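Local coordinates for L-ribulose 3-epimerase (PDB 3VYL), which binds manganese in a TIM barrel and probably catalyses the C3 epimerisation of ketoses, L-ribulose above all, at residues Leu179-Met184 against Ile220-Ile225; Ile202-Ile207 against Asp237-Ser242. One frame throughout, in Å; residues are numbered along the deposited sequence.

In the fold
Interactions 1 and 2, with centres about 10 Å apart, meet at the manganese ion on the C-terminal side of the barrel strands. D180 comes from interaction 1, H206 and E241 from interaction 2, and E147 completes the protein ligands; water 1, also on the ion, is shared by the two contacts. D180 OD2 and E241 OE2 both bind the manganese. Strands 175-180 and 202-207 are neighbours in the sheet, and a probable hydrogen bond of 2.8 Å from H206 N to L179 O ties the two contacts at backbone level. Helix 222-231, whose start takes part in interaction 1, links the two strands paired in interaction 2.

Interaction 1. Residues Leu179-Met184 against Ile220-Ile225; sequences LDTFHM and IDFAAI. With MN (manganese (II) ion), chain I.
The F222 ring turns an edge to T181, whose OG1 lies near the ring plane, 3.8 Å from CE2, while one face of the same ring is covered by I220 CG2, 3.5 Å above its centre. On the metal side, the H183 imidazole carries F182 CD2 over one face and has D180 CB and water 1 in plane at its edge; H183 CE1 in turn sits at the edge of the F182 ring, which also makes a cation-pi contact with R212.

T181 carries the contact between the segments. Its OG1 stands between the backbone N and the carbonyl carbon (chi1 63°) and hydrogen-bonds to the carbonyl of G208. This places CG2 beside the backbone N, where it packs 3.6 Å from I225 CD1, the two side chains meeting at a slant. I220 crosses T181 at about a right angle, and its CD1 ends 3.5 Å from T181 O. Lacking both OG1 and CG2, an alanine in place of T181 would probably leave the G208 carbonyl without its mate and open a gap in front of I225 CD1.

D180, the N-cap of the helix that T181 begins, divides its carboxylate between two tasks. OD2 binds manganese at 2.1 Å, whereas OD1 accepts a weak, bent capping bond of 2.9 Å from F182 N.

The contact is buried, and its centre lies about 13 Å from that of the chain, between the C-terminal end of a barrel strand and the surrounding helices. It joins the start of helix 181-187, directly after strand 175-180, to the start of helix 222-231. T181 and F222 both rest on I207 of strand 202-207, and I225 reaches V191 and I195 of helix 191-197.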
loop_
_atom_site.group_PDB
_atom_site.type_symbol
_atom_site.label_atom_id
_atom_site.label_comp_id
_atom_site.label_asym_id
_atom_site.label_seq_id
_atom_site.Cartn_x
_atom_site.Cartn_y
_atom_site.Cartn_z
ATOM N N LEU A 179 -0.698 -2.189 22.479
ATOM C CA LEU A 179 -0.041 -2.223 21.176
ATOM C C LEU A 179 0.380 -0.816 20.707
ATOM O O LEU A 179 -0.311 0.185 20.975
ATOM C CB LEU A 179 -0.970 -2.882 20.155
ATOM C CG LEU A 179 -1.411 -4.325 20.422
ATOM C CD1 LEU A 179 -2.271 -4.814 19.272
ATOM C CD2 LEU A 179 -0.240 -5.274 20.630
ATOM N N ASP A 180 1.506 -0.740 20.003
ATOM C CA ASP A 180 2.029 0.544 19.544
ATOM C C ASP A 180 2.469 0.431 18.076
ATOM O O ASP A 180 3.406 -0.299 17.750
ATOM C CB ASP A 180 3.179 0.975 20.468
ATOM C CG ASP A 180 3.791 2.315 20.090
ATOM O OD1 ASP A 180 3.944 2.592 18.883
ATOM O OD2 ASP A 180 4.161 3.084 21.012
ATOM N N THR A 181 1.791 1.165 17.198
ATOM C CA THR A 181 2.021 1.060 15.766
ATOM C C THR A 181 3.498 1.219 15.367
ATOM O O THR A 181 4.004 0.468 14.529
ATOM C CB THR A 181 1.143 2.043 14.995
ATOM O OG1 THR A 181 1.487 3.377 15.371
ATOM C CG2 THR A 181 -0.334 1.802 15.300
ATOM N N PHE A 182 4.194 2.165 15.997
ATOM C CA PHE A 182 5.638 2.333 15.811
ATOM C C PHE A 182 6.427 1.038 16.094
ATOM O O PHE A 182 7.305 0.661 15.328
ATOM C CB PHE A 182 6.164 3.499 16.659
ATOM C CG PHE A 182 7.664 3.511 16.802
ATOM C CD1 PHE A 182 8.466 4.012 15.784
ATOM C CD2 PHE A 182 8.276 2.986 17.943
ATOM C CE1 PHE A 182 9.836 4.005 15.904
ATOM C CE2 PHE A 182 9.647 2.979 18.063
ATOM C CZ PHE A 182 10.426 3.491 17.043
ATOM N N HIS A 183 6.103 0.357 17.187
ATOM C CA HIS A 183 6.762 -0.905 17.513
ATOM C C HIS A 183 6.311 -2.057 16.645
ATOM O O HIS A 183 7.115 -2.922 16.260
ATOM C CB HIS A 183 6.563 -1.226 18.980
ATOM C CG HIS A 183 7.182 -0.211 19.901
ATOM N ND1 HIS A 183 8.511 -0.066 20.026
ATOM C CD2 HIS A 183 6.606 0.729 20.742
ATOM C CE1 HIS A 183 8.775 0.921 20.903
ATOM N NE2 HIS A 183 7.607 1.407 21.336
ATOM N N MET A 184 5.017 -2.060 16.320
ATOM C CA MET A 184 4.403 -3.117 15.524
ATOM C C MET A 184 4.991 -3.176 14.126
ATOM O O MET A 184 5.262 -4.262 13.605
ATOM C CB MET A 184 2.881 -2.933 15.448
ATOM C CG MET A 184 2.142 -3.384 16.703
ATOM S SD MET A 184 0.355 -3.540 16.485
ATOM C CE MET A 184 -0.126 -1.817 16.449
ATOM N N ILE A 220 4.207 3.796 7.744
ATOM C CA ILE A 220 3.143 2.962 8.302
ATOM C C ILE A 220 1.868 3.104 7.480
ATOM O O ILE A 220 1.518 4.201 7.035
ATOM C CB ILE A 220 2.886 3.230 9.807
ATOM C CG1 ILE A 220 4.073 2.721 10.645
ATOM C CG2 ILE A 220 1.585 2.579 10.266
ATOM C CD1 ILE A 220 3.958 2.961 12.135
ATOM N N ASP A 221 1.213 1.967 7.259
ATOM C CA ASP A 221 -0.057 1.899 6.575
ATOM C C ASP A 221 -1.139 2.066 7.605
ATOM O O ASP A 221 -1.588 1.071 8.194
ATOM C CB ASP A 221 -0.210 0.524 5.940
ATOM C CG ASP A 221 -1.371 0.439 4.968
ATOM O OD1 ASP A 221 -2.282 1.311 4.977
ATOM O OD2 ASP A 221 -1.359 -0.527 4.174
ATOM N N PHE A 222 -1.576 3.303 7.823
ATOM C CA PHE A 222 -2.575 3.575 8.877
ATOM C C PHE A 222 -3.997 3.169 8.510
ATOM O O PHE A 222 -4.766 2.787 9.382
ATOM C CB PHE A 222 -2.515 5.026 9.357
ATOM C CG PHE A 222 -1.350 5.299 10.260
ATOM C CD1 PHE A 222 -0.249 6.008 9.799
ATOM C CD2 PHE A 222 -1.336 4.811 11.562
ATOM C CE1 PHE A 222 0.837 6.236 10.630
ATOM C CE2 PHE A 222 -0.258 5.043 12.394
ATOM C CZ PHE A 222 0.830 5.757 11.926
ATOM N N ALA A 223 -4.342 3.230 7.226
ATOM C CA ALA A 223 -5.666 2.790 6.796
ATOM C C ALA A 223 -5.826 1.327 7.149
ATOM O O ALA A 223 -6.852 0.935 7.700
ATOM C CB ALA A 223 -5.892 3.037 5.316
ATOM N N ALA A 224 -4.793 0.527 6.898
ATOM C CA ALA A 224 -4.844 -0.890 7.246
ATOM C C ALA A 224 -5.044 -1.092 8.747
ATOM O O ALA A 224 -5.669 -2.061 9.168
ATOM C CB ALA A 224 -3.592 -1.600 6.772
ATOM N N ILE A 225 -4.516 -0.163 9.545
ATOM C CA ILE A 225 -4.583 -0.237 11.004
ATOM C C ILE A 225 -5.967 0.172 11.512
ATOM O O ILE A 225 -6.533 -0.477 12.393
ATOM C CB ILE A 225 -3.471 0.620 11.659
ATOM C CG1 ILE A 225 -2.099 -0.006 11.381
ATOM C CG2 ILE A 225 -3.683 0.755 13.157
ATOM C CD1 ILE A 225 -0.915 0.813 11.860
HETATM MN MN MN I . 4.190 3.492 23.028
HETATM O O HOH W 1 6.372 3.798 23.900
#

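Interaction 2. Residues Ile202-Ile207 against Asp237-Ser242; sequences IGYVHI and DLSFES. With MN (manganese (II) ion), chain I.
H206 pairs with S239 and I207 with F240 in parallel register, joining the last two strands of the TIM barrel, 202-207 and 238-240, which helix 222-231 connects in a beta-alpha-beta crossover. Their axes run 22° apart. The firm part of the ladder is at its C-terminal half: S239 N donates to V205 O at 2.8 Å, I207 N donates to S239 O at 2.7 Å, and E241 N donates to I207 O. At the other end the pairing slackens, and V205 N makes just a weak bond of 3.4 Å to D237 O. The looser end is no solvent side, since every touching residue is buried.

The two faces of the sheet differ in character. On the outer one V205 and L238 lie side by side and point the same way, with V205 CB 3.7 Å from L238 CB. On the same face I207 CG1 meets L238 CD1, and I277 of helix 266-292 packs on I207 and L238. The inner face is polar. Y204 takes D237 CB at its edge, in the ring plane, and its OH accepts from S239 OG at 2.9 Å. The Y204 hydroxyl also hydrogen-bonds to E36 OE1, which hydrogen-bonds to H206 NE2 as well, so E36 helps hold both rings as a second-shell residue.

E241 runs out fully extended, its CG anti to the backbone N (chi1 -159°), and brings its CD over one face of the H206 ring, offset toward the rim, with ring and carboxylate planes 49° apart. The two groups are held together by the metal: manganese is bound by H206 ND1 at 2.2 Å and by E241 OE2 at 2.4 Å, while water 1, also on the ion, donates to E241 OE1 at 2.7 Å.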
loop_
_atom_site.group_PDB
_atom_site.type_symbol
_atom_site.label_atom_id
_atom_site.label_comp_id
_atom_site.label_asym_id
_atom_site.label_seq_id
_atom_site.Cartn_x
_atom_site.Cartn_y
_atom_site.Cartn_z
ATOM N N ILE A 202 -6.884 -6.527 23.607
ATOM C CA ILE A 202 -6.256 -5.224 23.466
ATOM C C ILE A 202 -6.868 -4.212 24.425
ATOM O O ILE A 202 -8.038 -3.855 24.295
ATOM C CB ILE A 202 -6.356 -4.663 22.028
ATOM C CG1 ILE A 202 -5.882 -5.691 20.998
ATOM C CG2 ILE A 202 -5.530 -3.388 21.914
ATOM C CD1 ILE A 202 -6.241 -5.341 19.566
ATOM N N GLY A 203 -6.050 -3.722 25.351
ATOM C CA GLY A 203 -6.489 -2.738 26.332
ATOM C C GLY A 203 -6.177 -1.293 26.004
ATOM O O GLY A 203 -6.831 -0.378 26.516
ATOM N N TYR A 204 -5.185 -1.067 25.149
ATOM C CA TYR A 204 -4.763 0.301 24.841
ATOM C C TYR A 204 -3.934 0.337 23.554
ATOM O O TYR A 204 -3.249 -0.642 23.217
ATOM C CB TYR A 204 -3.969 0.849 26.035
ATOM C CG TYR A 204 -3.782 2.348 26.114
ATOM C CD1 TYR A 204 -2.522 2.884 26.377
ATOM C CD2 TYR A 204 -4.859 3.231 25.959
ATOM C CE1 TYR A 204 -2.326 4.251 26.474
ATOM C CE2 TYR A 204 -4.672 4.601 26.044
ATOM C CZ TYR A 204 -3.400 5.107 26.308
ATOM O OH TYR A 204 -3.183 6.470 26.392
ATOM N N VAL A 205 -3.993 1.454 22.831
ATOM C CA VAL A 205 -3.234 1.590 21.582
ATOM C C VAL A 205 -2.470 2.912 21.492
ATOM O O VAL A 205 -3.023 3.979 21.787
ATOM C CB VAL A 205 -4.146 1.429 20.333
ATOM C CG1 VAL A 205 -3.437 1.904 19.069
ATOM C CG2 VAL A 205 -4.604 -0.018 20.185
ATOM N N HIS A 206 -1.205 2.841 21.078
ATOM C CA HIS A 206 -0.465 4.045 20.704
ATOM C C HIS A 206 -0.418 4.207 19.218
ATOM O O HIS A 206 0.032 3.319 18.499
ATOM C CB HIS A 206 0.960 4.006 21.232
ATOM C CG HIS A 206 1.112 4.476 22.658
ATOM N ND1 HIS A 206 2.130 4.070 23.444
ATOM C CD2 HIS A 206 0.337 5.342 23.430
ATOM C CE1 HIS A 206 2.015 4.645 24.659
ATOM N NE2 HIS A 206 0.913 5.417 24.650
ATOM N N ILE A 207 -0.881 5.351 18.743
ATOM C CA ILE A 207 -0.704 5.741 17.360
ATOM C C ILE A 207 0.588 6.554 17.242
ATOM O O ILE A 207 0.727 7.606 17.855
ATOM C CB ILE A 207 -1.923 6.545 16.857
ATOM C CG1 ILE A 207 -3.184 5.676 16.911
ATOM C CG2 ILE A 207 -1.707 7.082 15.447
ATOM C CD1 ILE A 207 -3.103 4.353 16.169
ATOM N N ASP A 237 -9.610 3.140 24.433
ATOM C CA ASP A 237 -8.786 4.329 24.213
ATOM C C ASP A 237 -7.580 4.074 23.300
ATOM O O ASP A 237 -7.030 2.963 23.247
ATOM C CB ASP A 237 -8.286 4.899 25.548
ATOM C CG ASP A 237 -9.411 5.242 26.512
ATOM O OD1 ASP A 237 -10.476 5.741 26.080
ATOM O OD2 ASP A 237 -9.203 5.028 27.726
ATOM N N LEU A 238 -7.179 5.121 22.589
ATOM C CA LEU A 238 -5.915 5.110 21.872
ATOM C C LEU A 238 -5.306 6.500 21.881
ATOM O O LEU A 238 -6.034 7.500 21.884
ATOM C CB LEU A 238 -6.079 4.583 20.443
ATOM C CG LEU A 238 -7.085 5.211 19.486
ATOM C CD1 LEU A 238 -6.506 6.447 18.818
ATOM C CD2 LEU A 238 -7.445 4.169 18.441
ATOM N N SER A 239 -3.980 6.569 21.880
ATOM C CA SER A 239 -3.322 7.864 21.991
ATOM C C SER A 239 -2.210 8.090 21.006
ATOM O O SER A 239 -1.500 7.162 20.636
ATOM C CB SER A 239 -2.792 8.071 23.399
ATOM O OG SER A 239 -3.887 8.304 24.244
ATOM N N PHE A 240 -2.071 9.349 20.611
ATOM C CA PHE A 240 -0.999 9.800 19.748
ATOM C C PHE A 240 0.302 9.924 20.531
ATOM O O PHE A 240 0.301 10.391 21.665
ATOM C CB PHE A 240 -1.387 11.143 19.137
ATOM C CG PHE A 240 -0.289 11.800 18.356
ATOM C CD1 PHE A 240 0.373 11.114 17.328
ATOM C CD2 PHE A 240 0.068 13.114 18.623
ATOM C CE1 PHE A 240 1.368 11.729 16.592
ATOM C CE2 PHE A 240 1.069 13.727 17.893
ATOM C CZ PHE A 240 1.715 13.036 16.873
ATOM N N GLU A 241 1.407 9.521 19.910
ATOM C CA GLU A 241 2.723 9.465 20.563
ATOM C C GLU A 241 3.795 9.977 19.578
ATOM O O GLU A 241 3.885 9.515 18.442
ATOM C CB GLU A 241 3.017 8.019 20.995
ATOM C CG GLU A 241 4.053 7.831 22.095
ATOM C CD GLU A 241 4.380 6.361 22.387
ATOM O OE1 GLU A 241 5.159 6.097 23.323
ATOM O OE2 GLU A 241 3.884 5.449 21.704
ATOM N N SER A 242 4.486 11.042 19.940
ATOM C CA SER A 242 5.597 11.581 19.176
ATOM C C SER A 242 6.496 12.359 20.109
ATOM O O SER A 242 6.020 13.109 20.899
ATOM C CB SER A 242 5.058 12.482 18.092
ATOM O OG SER A 242 6.039 12.920 17.222
HETATM MN MN MN I . 4.190 3.492 23.028
HETATM O O HOH W 1 6.372 3.798 23.900
#